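Local coordinates for protein ribokinase (Giardia lamblia, PDB 6WHJ) that probably catalyses the magnesium-dependent transfer of a phosphoryl group from ATP to O-5 of ribose, giving ribose 5-phosphate, at residues P129-V134 with V156-Q161; K225-S230 with V248-Y253; G273-G278 with S327-Q332. All blocks are in the same frame, centred on the assembly; numbering follows the deposited sequence.

Contact 1: P129-V134 with V156-Q161; sequences PDLMAV and VEVIKQ
Gln-161 meets Met-132 across the contact and is itself held by a bond on its own helix. Gln-161 NE2 donates to Glu-157 OE2 at 3.0 Å, one helical turn back. The bond is nearly straight, with an angle of 171° at the hydrogen. It uses the lone pair of OE2 that faces away from the other carboxylate oxygen, and OE2 lies almost in the amide plane. The bond should therefore limit rotation of the amide, whose other end faces Met-132: Gln-161 OE1 is 4.0 Å from Met-132 CE. That methyl carries most of the contact. Met-132 CE sits 3.8 Å from both Gln-161 CB and Val-158 CG1. Met-132 CE is also 3.6 Å from the backbone oxygen Val-158 O. The side chain of Met-132 leaves its helix with CG anti to the backbone N, chi1 -180°. It then bends at chi2 and chi3, both 67°, and this carries CE across to the other helix. Met-132 and Val-158 run past each other in opposite directions.

The two segments belong to the alpha/beta core of the PfkB carbohydrate kinase fold. The short helix 131-135 leads into strand 140-143. Helix 149-165 is the connection of a beta-alpha-beta crossover from that strand to its parallel neighbour 170-173. The contact joins these two helices through side chains. Met-132 continues along helix 149-165 to Ala-162 and Gln-165.

Leu-131 turns deeper. Its CD2 is 4.3 Å from Val-158 CG1, a looser apolar approach than that of Met-132. The same leucine rests on Val-10 and Ile-12 of strand 9-12 and on Phe-155. Ile-159, on the sheet side of helix 149-165, packs against Val-141 and Met-143. Val-158 also touches Pro-125.

Contact 2: K225-S230 with V248-Y253; sequences KMSSLS and VQTKSY
Ser-227 lays its CB against the methyl of Thr-250, with Ser-227 CB 3.8 Å from Thr-250 CG2. The pair joins the last turn of helix 216-228 to the end of strand 245-249. This is the antiparallel margin of the large mixed sheet in the PfkB kinase fold, where strand 245-249 turns back into strand 255-258.

The threonine is fixed by its polar branch as well. Thr-250 OG1 sits between the backbone N and the carbonyl carbon, chi1 60°, and is hydrogen-bonded to Leu-233 O, just ahead of strand 235-239. CG2 is left as the branch that meets the serine. Thr-250 also pairs through its backbone with Lys-234.

Right after Thr-250 the chain makes a gamma turn. Lys-251 has a positive phi of 72°, and Ser-252 N donates to Thr-250 O at 2.7 Å. The lysine chain bends at chi2, -54°, and again at chi4. It curls back to the helix and points its amine toward Ser-227 OG. The modelled distance from Lys-251 NZ to Ser-227 OG, 2.4 Å, is too short to trust, so this hydrogen bond is doubtful in detail and no strength should be read from it. Lys-251 itself is exposed, while Ser-227 is buried.

Farther round the turn, Tyr-253 packs on Lys-220, Val-223 and Glu-224 of the same helix. On the helix side, Ser-230 N bonds to Ser-227 O at 3.1 Å as the chain leaves the helix. Lys-225 O takes two donors of one residue. Ser-228 N reaches Lys-225 O at 3.3 Å. Ser-228 OG is nearer, 2.8 Å from Lys-225 O, and both come from the same face of the carbonyl plane.

Contact 3: G273-G278 with S327-Q332; sequences GDCFIG and SVPRRQ
Helix 272-287 carries near its start the Gly-Asp pair of the PfkB kinase signature. Contact 3 packs the first turns of this helix on the chain that leaves the predicted potassium site. Cys-275 follows the predicted proton acceptor, Asp-274, directly and points toward Val-328. Cys-275 CB lies 3.8 Å from Val-328 CG2. The sulfur reaches further along the valine, because SG stands anti to the backbone N of Cys-275, chi1 169°. It faces both methyls: Cys-275 SG is 4.0 Å from Val-328 CG2 and 4.1 Å from Val-328 CG1. The proline ring adds a looser touch, with Cys-275 SG 4.2 Å from Pro-329 CD. All three residues are buried, and no hydrogen bond crosses between the segments.

Val-328 also packs on Lys-54 and Val-55 of helix 44-55, and Pro-329 on Ile-317 and Arg-321. Asp-274 OD1 is hydrogen-bonded to Gln-48 NE2. Ser-327, predicted to bind potassium, comes just before the valine. An apolar contact thus sits beside the predicted catalytic aspartate and potassium loop, consistent with the active site of ribokinases, where a catalytic aspartate at a helix start lies close to a potassium-binding loop.

In the fold
The three contacts follow one another along the chain; none nests in or crosses another. Contact 1 comes first and closes a loop of 21 residues that holds strand 140-143, tying helix 131-135 to helix 149-165 near the middle strands of the large sheet. Contact 2 closes 17 residues containing strand 235-239 and most of strand 245-249, and joins helix 216-228 to the antiparallel margin of that sheet. Contact 3 spans 48 residues, including helix 301-318 and three of the six predicted potassium ligands. It joins the first turns of helix 272-287 to the chain leading into helix 331-341, nearest the centre of the chain and beside the predicted active site. Centres stand about 25 to 28 Å apart.

Contact 1: P129-V134 with V156-Q161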
loop_
_atom_site.group_PDB
_atom_site.type_symbol
_atom_site.label_atom_id
_atom_site.label_comp_id
_atom_site.label_asym_id
_atom_site.label_seq_id
_atom_site.Cartn_x
_atom_site.Cartn_y
_atom_site.Cartn_z
ATOM N N PRO B 129 -2.794 -30.906 10.144
ATOM C CA PRO B 129 -3.518 -32.027 10.761
ATOM C C PRO B 129 -2.931 -32.506 12.076
ATOM O O PRO B 129 -3.621 -33.223 12.811
ATOM C CB PRO B 129 -3.441 -33.115 9.685
ATOM C CG PRO B 129 -2.224 -32.778 8.896
ATOM C CD PRO B 129 -2.189 -31.291 8.857
ATOM N N ASP B 130 -1.670 -32.185 12.374
ATOM C CA ASP B 130 -1.006 -32.673 13.575
ATOM C C ASP B 130 -0.983 -31.645 14.692
ATOM O O ASP B 130 -0.215 -31.793 15.647
ATOM C CB ASP B 130 0.409 -33.133 13.231
ATOM C CG ASP B 130 0.404 -34.333 12.315
ATOM O OD1 ASP B 130 -0.327 -35.296 12.627
ATOM O OD2 ASP B 130 1.092 -34.298 11.272
ATOM N N LEU B 131 -1.849 -30.635 14.616
ATOM C CA LEU B 131 -1.858 -29.587 15.627
ATOM C C LEU B 131 -2.297 -30.127 16.980
ATOM O O LEU B 131 -1.773 -29.707 18.017
ATOM C CB LEU B 131 -2.785 -28.459 15.181
ATOM C CG LEU B 131 -3.075 -27.312 16.149
ATOM C CD1 LEU B 131 -1.788 -26.562 16.456
ATOM C CD2 LEU B 131 -4.115 -26.385 15.562
ATOM N N MET B 132 -3.256 -31.060 16.984
ATOM C CA MET B 132 -3.802 -31.581 18.233
ATOM C C MET B 132 -2.703 -32.174 19.109
ATOM O O MET B 132 -2.712 -32.002 20.334
ATOM C CB MET B 132 -4.884 -32.627 17.933
ATOM C CG MET B 132 -5.534 -33.235 19.167
ATOM S SD MET B 132 -6.523 -32.054 20.132
ATOM C CE MET B 132 -7.858 -31.703 18.979
ATOM N N ALA B 133 -1.738 -32.860 18.498
ATOM C CA ALA B 133 -0.666 -33.478 19.272
ATOM C C ALA B 133 0.157 -32.430 20.012
ATOM O O ALA B 133 0.602 -32.667 21.140
ATOM C CB ALA B 133 0.236 -34.312 18.357
ATOM N N VAL B 134 0.359 -31.262 19.397
ATOM C CA VAL B 134 1.136 -30.204 20.034
ATOM C C VAL B 134 0.320 -29.519 21.124
ATOM O O VAL B 134 0.829 -29.243 22.217
ATOM C CB VAL B 134 1.619 -29.190 18.978
ATOM C CG1 VAL B 134 2.499 -28.131 19.617
ATOM C CG2 VAL B 134 2.341 -29.882 17.843
ATOM N N VAL B 156 -11.224 -22.937 16.922
ATOM C CA VAL B 156 -11.855 -22.898 18.238
ATOM C C VAL B 156 -12.316 -24.289 18.651
ATOM O O VAL B 156 -12.119 -24.713 19.797
ATOM C CB VAL B 156 -13.011 -21.883 18.236
ATOM C CG1 VAL B 156 -14.000 -22.179 19.347
ATOM C CG2 VAL B 156 -12.465 -20.468 18.380
ATOM N N GLU B 157 -12.915 -25.037 17.721
ATOM C CA GLU B 157 -13.355 -26.385 18.065
ATOM C C GLU B 157 -12.169 -27.294 18.378
ATOM O O GLU B 157 -12.228 -28.095 19.320
ATOM C CB GLU B 157 -14.216 -26.959 16.944
ATOM C CG GLU B 157 -14.642 -28.389 17.196
ATOM C CD GLU B 157 -15.493 -28.549 18.449
ATOM O OE1 GLU B 157 -16.155 -27.570 18.872
ATOM O OE2 GLU B 157 -15.486 -29.662 19.020
ATOM N N VAL B 158 -11.063 -27.146 17.648
ATOM C CA VAL B 158 -9.878 -27.936 17.962
ATOM C C VAL B 158 -9.400 -27.636 19.374
ATOM O O VAL B 158 -9.095 -28.550 20.153
ATOM C CB VAL B 158 -8.768 -27.665 16.933
ATOM C CG1 VAL B 158 -7.463 -28.288 17.386
ATOM C CG2 VAL B 158 -9.171 -28.206 15.569
ATOM N N ILE B 159 -9.357 -26.353 19.736
ATOM C CA ILE B 159 -8.866 -25.958 21.051
ATOM C C ILE B 159 -9.800 -26.464 22.150
ATOM O O ILE B 159 -9.350 -26.932 23.205
ATOM C CB ILE B 159 -8.694 -24.435 21.086
ATOM C CG1 ILE B 159 -7.654 -24.006 20.048
ATOM C CG2 ILE B 159 -8.246 -23.986 22.468
ATOM C CD1 ILE B 159 -7.573 -22.504 19.860
ATOM N N LYS B 160 -11.114 -26.410 21.908
ATOM C CA LYS B 160 -12.072 -26.946 22.873
ATOM C C LYS B 160 -11.803 -28.418 23.140
ATOM O O LYS B 160 -11.834 -28.866 24.295
ATOM C CB LYS B 160 -13.504 -26.723 22.374
ATOM C CG LYS B 160 -14.633 -27.245 23.280
ATOM C CD LYS B 160 -15.992 -27.038 22.624
ATOM C CE LYS B 160 -17.139 -27.482 23.510
ATOM N NZ LYS B 160 -18.440 -27.547 22.770
ATOM N N GLN B 161 -11.494 -29.175 22.085
ATOM C CA GLN B 161 -11.155 -30.585 22.243
ATOM C C GLN B 161 -9.795 -30.776 22.904
ATOM O O GLN B 161 -9.590 -31.763 23.623
ATOM C CB GLN B 161 -11.165 -31.280 20.882
ATOM C CG GLN B 161 -12.533 -31.718 20.390
ATOM C CD GLN B 161 -12.511 -32.180 18.940
ATOM O OE1 GLN B 161 -11.649 -32.956 18.530
ATOM N NE2 GLN B 161 -13.485 -31.720 18.164
#

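Contact 2: K225-S230 with V248-Y253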
loop_
_atom_site.group_PDB
_atom_site.type_symbol
_atom_site.label_atom_id
_atom_site.label_comp_id
_atom_site.label_asym_id
_atom_site.label_seq_id
_atom_site.Cartn_x
_atom_site.Cartn_y
_atom_site.Cartn_z
ATOM N N LYS B 225 -20.606 -8.493 30.007
ATOM C CA LYS B 225 -21.082 -8.951 28.708
ATOM C C LYS B 225 -20.156 -10.010 28.128
ATOM O O LYS B 225 -20.620 -11.014 27.577
ATOM C CB LYS B 225 -21.204 -7.758 27.758
ATOM C CG LYS B 225 -21.549 -8.110 26.334
ATOM C CD LYS B 225 -22.991 -8.550 26.189
ATOM C CE LYS B 225 -23.254 -9.054 24.779
ATOM N NZ LYS B 225 -24.655 -9.527 24.626
ATOM N N MET B 226 -18.844 -9.817 28.278
ATOM C CA MET B 226 -17.885 -10.764 27.722
ATOM C C MET B 226 -18.024 -12.136 28.365
ATOM O O MET B 226 -17.860 -13.166 27.702
ATOM C CB MET B 226 -16.467 -10.240 27.929
ATOM C CG MET B 226 -15.740 -9.969 26.654
ATOM S SD MET B 226 -16.055 -8.300 26.096
ATOM C CE MET B 226 -14.902 -7.424 27.161
ATOM N N SER B 227 -18.267 -12.157 29.666
ATOM C CA SER B 227 -18.361 -13.380 30.439
ATOM C C SER B 227 -19.722 -14.056 30.352
ATOM O O SER B 227 -19.815 -15.252 30.638
ATOM C CB SER B 227 -18.011 -13.059 31.896
ATOM O OG SER B 227 -18.645 -13.940 32.806
ATOM N N SER B 228 -20.763 -13.344 29.908
ATOM C CA SER B 228 -22.127 -13.839 30.081
ATOM C C SER B 228 -22.389 -15.159 29.363
ATOM O O SER B 228 -23.177 -15.978 29.851
ATOM C CB SER B 228 -23.121 -12.785 29.591
ATOM O OG SER B 228 -22.896 -12.466 28.228
ATOM N N LEU B 229 -21.766 -15.385 28.210
ATOM C CA LEU B 229 -21.987 -16.609 27.444
ATOM C C LEU B 229 -20.797 -17.565 27.464
ATOM O O LEU B 229 -20.773 -18.517 26.677
ATOM C CB LEU B 229 -22.407 -16.296 26.007
ATOM C CG LEU B 229 -23.903 -15.985 25.898
ATOM C CD1 LEU B 229 -24.331 -15.876 24.443
ATOM C CD2 LEU B 229 -24.728 -17.029 26.636
ATOM N N SER B 230 -19.794 -17.327 28.306
ATOM C CA SER B 230 -18.570 -18.116 28.251
ATOM C C SER B 230 -18.401 -18.895 29.543
ATOM O O SER B 230 -18.327 -18.288 30.626
ATOM C CB SER B 230 -17.336 -17.246 28.027
ATOM O OG SER B 230 -16.170 -18.014 28.298
ATOM N N VAL B 248 -9.162 -7.675 35.004
ATOM C CA VAL B 248 -10.409 -7.841 35.737
ATOM C C VAL B 248 -10.761 -9.314 35.737
ATOM O O VAL B 248 -10.778 -9.950 34.677
ATOM C CB VAL B 248 -11.554 -7.007 35.137
ATOM C CG1 VAL B 248 -12.807 -7.139 35.988
ATOM C CG2 VAL B 248 -11.145 -5.548 35.020
ATOM N N GLN B 249 -11.037 -9.854 36.923
ATOM C CA GLN B 249 -11.508 -11.226 37.052
ATOM C C GLN B 249 -12.998 -11.285 36.751
ATOM O O GLN B 249 -13.754 -10.400 37.156
ATOM C CB GLN B 249 -11.270 -11.742 38.468
ATOM C CG GLN B 249 -11.410 -13.245 38.594
ATOM C CD GLN B 249 -10.818 -13.769 39.878
ATOM O OE1 GLN B 249 -10.394 -13.001 40.739
ATOM N NE2 GLN B 249 -10.730 -15.087 39.991
ATOM N N THR B 250 -13.429 -12.330 36.050
ATOM C CA THR B 250 -14.862 -12.521 35.850
ATOM C C THR B 250 -15.544 -12.931 37.160
ATOM O O THR B 250 -14.908 -13.406 38.103
ATOM C CB THR B 250 -15.124 -13.570 34.767
ATOM O OG1 THR B 250 -14.548 -14.823 35.149
ATOM C CG2 THR B 250 -14.525 -13.132 33.426
ATOM N N LYS B 251 -16.856 -12.677 37.224
ATOM C CA LYS B 251 -17.737 -13.054 38.338
ATOM C C LYS B 251 -17.509 -12.219 39.595
ATOM O O LYS B 251 -18.474 -11.703 40.166
ATOM C CB LYS B 251 -17.598 -14.539 38.715
ATOM C CG LYS B 251 -17.695 -15.540 37.557
ATOM C CD LYS B 251 -18.967 -15.377 36.738
ATOM C CE LYS B 251 -18.912 -16.249 35.484
ATOM N NZ LYS B 251 -19.585 -15.606 34.316
ATOM N N SER B 252 -16.254 -12.047 40.016
ATOM C CA SER B 252 -15.945 -11.282 41.224
ATOM C C SER B 252 -15.529 -9.849 40.947
ATOM O O SER B 252 -15.702 -8.988 41.817
ATOM C CB SER B 252 -14.810 -11.946 42.012
ATOM O OG SER B 252 -13.576 -11.853 41.308
ATOM N N TYR B 253 -14.982 -9.592 39.760
ATOM C CA TYR B 253 -14.494 -8.280 39.325
ATOM C C TYR B 253 -13.335 -7.762 40.176
ATOM O O TYR B 253 -13.111 -6.551 40.248
ATOM C CB TYR B 253 -15.640 -7.260 39.255
ATOM C CG TYR B 253 -16.773 -7.779 38.393
ATOM C CD1 TYR B 253 -16.641 -7.850 37.015
ATOM C CD2 TYR B 253 -17.954 -8.237 38.964
ATOM C CE1 TYR B 253 -17.654 -8.347 36.231
ATOM C CE2 TYR B 253 -18.981 -8.736 38.180
ATOM C CZ TYR B 253 -18.824 -8.791 36.812
ATOM O OH TYR B 253 -19.842 -9.296 36.031
#

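Contact 3: G273-G278 with S327-Q332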
loop_
_atom_site.group_PDB
_atom_site.type_symbol
_atom_site.label_atom_id
_atom_site.label_comp_id
_atom_site.label_asym_id
_atom_site.label_seq_id
_atom_site.Cartn_x
_atom_site.Cartn_y
_atom_site.Cartn_z
ATOM N N GLY B 273 1.863 -3.542 20.862
ATOM C CA GLY B 273 0.824 -4.398 21.399
ATOM C C GLY B 273 1.170 -5.863 21.228
ATOM O O GLY B 273 0.938 -6.678 22.126
ATOM N N ASP B 274 1.744 -6.217 20.079
ATOM C CA ASP B 274 2.110 -7.605 19.856
ATOM C C ASP B 274 3.264 -8.018 20.757
ATOM O O ASP B 274 3.263 -9.123 21.314
ATOM C CB ASP B 274 2.425 -7.828 18.378
ATOM C CG ASP B 274 1.188 -7.671 17.505
ATOM O OD1 ASP B 274 0.074 -7.911 18.027
ATOM O OD2 ASP B 274 1.316 -7.309 16.308
ATOM N N CYS B 275 4.226 -7.126 20.957
ATOM C CA CYS B 275 5.300 -7.420 21.893
ATOM C C CYS B 275 4.745 -7.606 23.296
ATOM O O CYS B 275 5.186 -8.496 24.031
ATOM C CB CYS B 275 6.342 -6.301 21.847
ATOM S SG CYS B 275 7.560 -6.355 23.162
ATOM N N PHE B 276 3.736 -6.809 23.667
ATOM C CA PHE B 276 3.109 -6.973 24.974
ATOM C C PHE B 276 2.420 -8.325 25.074
ATOM O O PHE B 276 2.563 -9.035 26.074
ATOM C CB PHE B 276 2.119 -5.841 25.247
ATOM C CG PHE B 276 1.444 -5.935 26.595
ATOM C CD1 PHE B 276 0.307 -6.715 26.774
ATOM C CD2 PHE B 276 1.946 -5.245 27.681
ATOM C CE1 PHE B 276 -0.306 -6.802 28.011
ATOM C CE2 PHE B 276 1.332 -5.325 28.920
ATOM C CZ PHE B 276 0.208 -6.108 29.087
ATOM N N ILE B 277 1.653 -8.697 24.049
ATOM C CA ILE B 277 0.952 -9.976 24.107
ATOM C C ILE B 277 1.952 -11.124 24.157
ATOM O O ILE B 277 1.819 -12.044 24.975
ATOM C CB ILE B 277 -0.021 -10.113 22.919
ATOM C CG1 ILE B 277 -1.161 -9.100 23.036
ATOM C CG2 ILE B 277 -0.560 -11.535 22.828
ATOM C CD1 ILE B 277 -2.030 -9.331 24.231
ATOM N N GLY B 278 3.003 -11.054 23.334
ATOM C CA GLY B 278 3.997 -12.117 23.331
ATOM C C GLY B 278 4.703 -12.267 24.669
ATOM O O GLY B 278 4.834 -13.379 25.191
ATOM N N SER B 327 12.237 -4.288 17.329
ATOM C CA SER B 327 12.316 -3.573 18.592
ATOM C C SER B 327 11.925 -4.436 19.781
ATOM O O SER B 327 11.963 -3.954 20.917
ATOM C CB SER B 327 11.431 -2.325 18.542
ATOM O OG SER B 327 10.207 -2.598 17.886
ATOM N N VAL B 328 11.528 -5.679 19.558
ATOM C CA VAL B 328 11.294 -6.558 20.705
ATOM C C VAL B 328 12.639 -6.854 21.362
ATOM O O VAL B 328 13.597 -7.224 20.662
ATOM C CB VAL B 328 10.582 -7.838 20.260
ATOM C CG1 VAL B 328 10.397 -8.792 21.429
ATOM C CG2 VAL B 328 9.230 -7.487 19.677
ATOM N N PRO B 329 12.790 -6.643 22.664
ATOM C CA PRO B 329 14.107 -6.799 23.292
ATOM C C PRO B 329 14.445 -8.260 23.585
ATOM O O PRO B 329 13.588 -9.145 23.604
ATOM C CB PRO B 329 13.974 -5.990 24.591
ATOM C CG PRO B 329 12.506 -6.025 24.910
ATOM C CD PRO B 329 11.768 -6.137 23.599
ATOM N N ARG B 330 15.731 -8.489 23.855
ATOM C CA ARG B 330 16.195 -9.786 24.324
ATOM C C ARG B 330 15.827 -9.965 25.796
ATOM O O ARG B 330 15.677 -8.992 26.541
ATOM C CB ARG B 330 17.706 -9.924 24.126
ATOM N N ARG B 331 15.681 -11.226 26.212
ATOM C CA ARG B 331 15.261 -11.525 27.581
ATOM C C ARG B 331 16.161 -10.875 28.633
ATOM O O ARG B 331 15.668 -10.360 29.645
ATOM C CB ARG B 331 15.213 -13.034 27.795
ATOM C CG ARG B 331 14.794 -13.445 29.198
ATOM C CD ARG B 331 13.482 -12.804 29.595
ATOM N NE ARG B 331 13.022 -13.272 30.897
ATOM C CZ ARG B 331 12.172 -14.284 31.056
ATOM N NH1 ARG B 331 11.791 -14.661 32.265
ATOM N NH2 ARG B 331 11.694 -14.922 30.000
ATOM N N GLN B 332 17.482 -10.915 28.440
ATOM C CA GLN B 332 18.363 -10.300 29.428
ATOM C C GLN B 332 18.070 -8.812 29.562
ATOM O O GLN B 332 18.110 -8.263 30.670
ATOM C CB GLN B 332 19.830 -10.544 29.071
ATOM C CG GLN B 332 20.779 -10.457 30.268
ATOM C CD GLN B 332 20.369 -11.355 31.441
ATOM O OE1 GLN B 332 20.524 -10.982 32.608
ATOM N NE2 GLN B 332 19.856 -12.547 31.132
#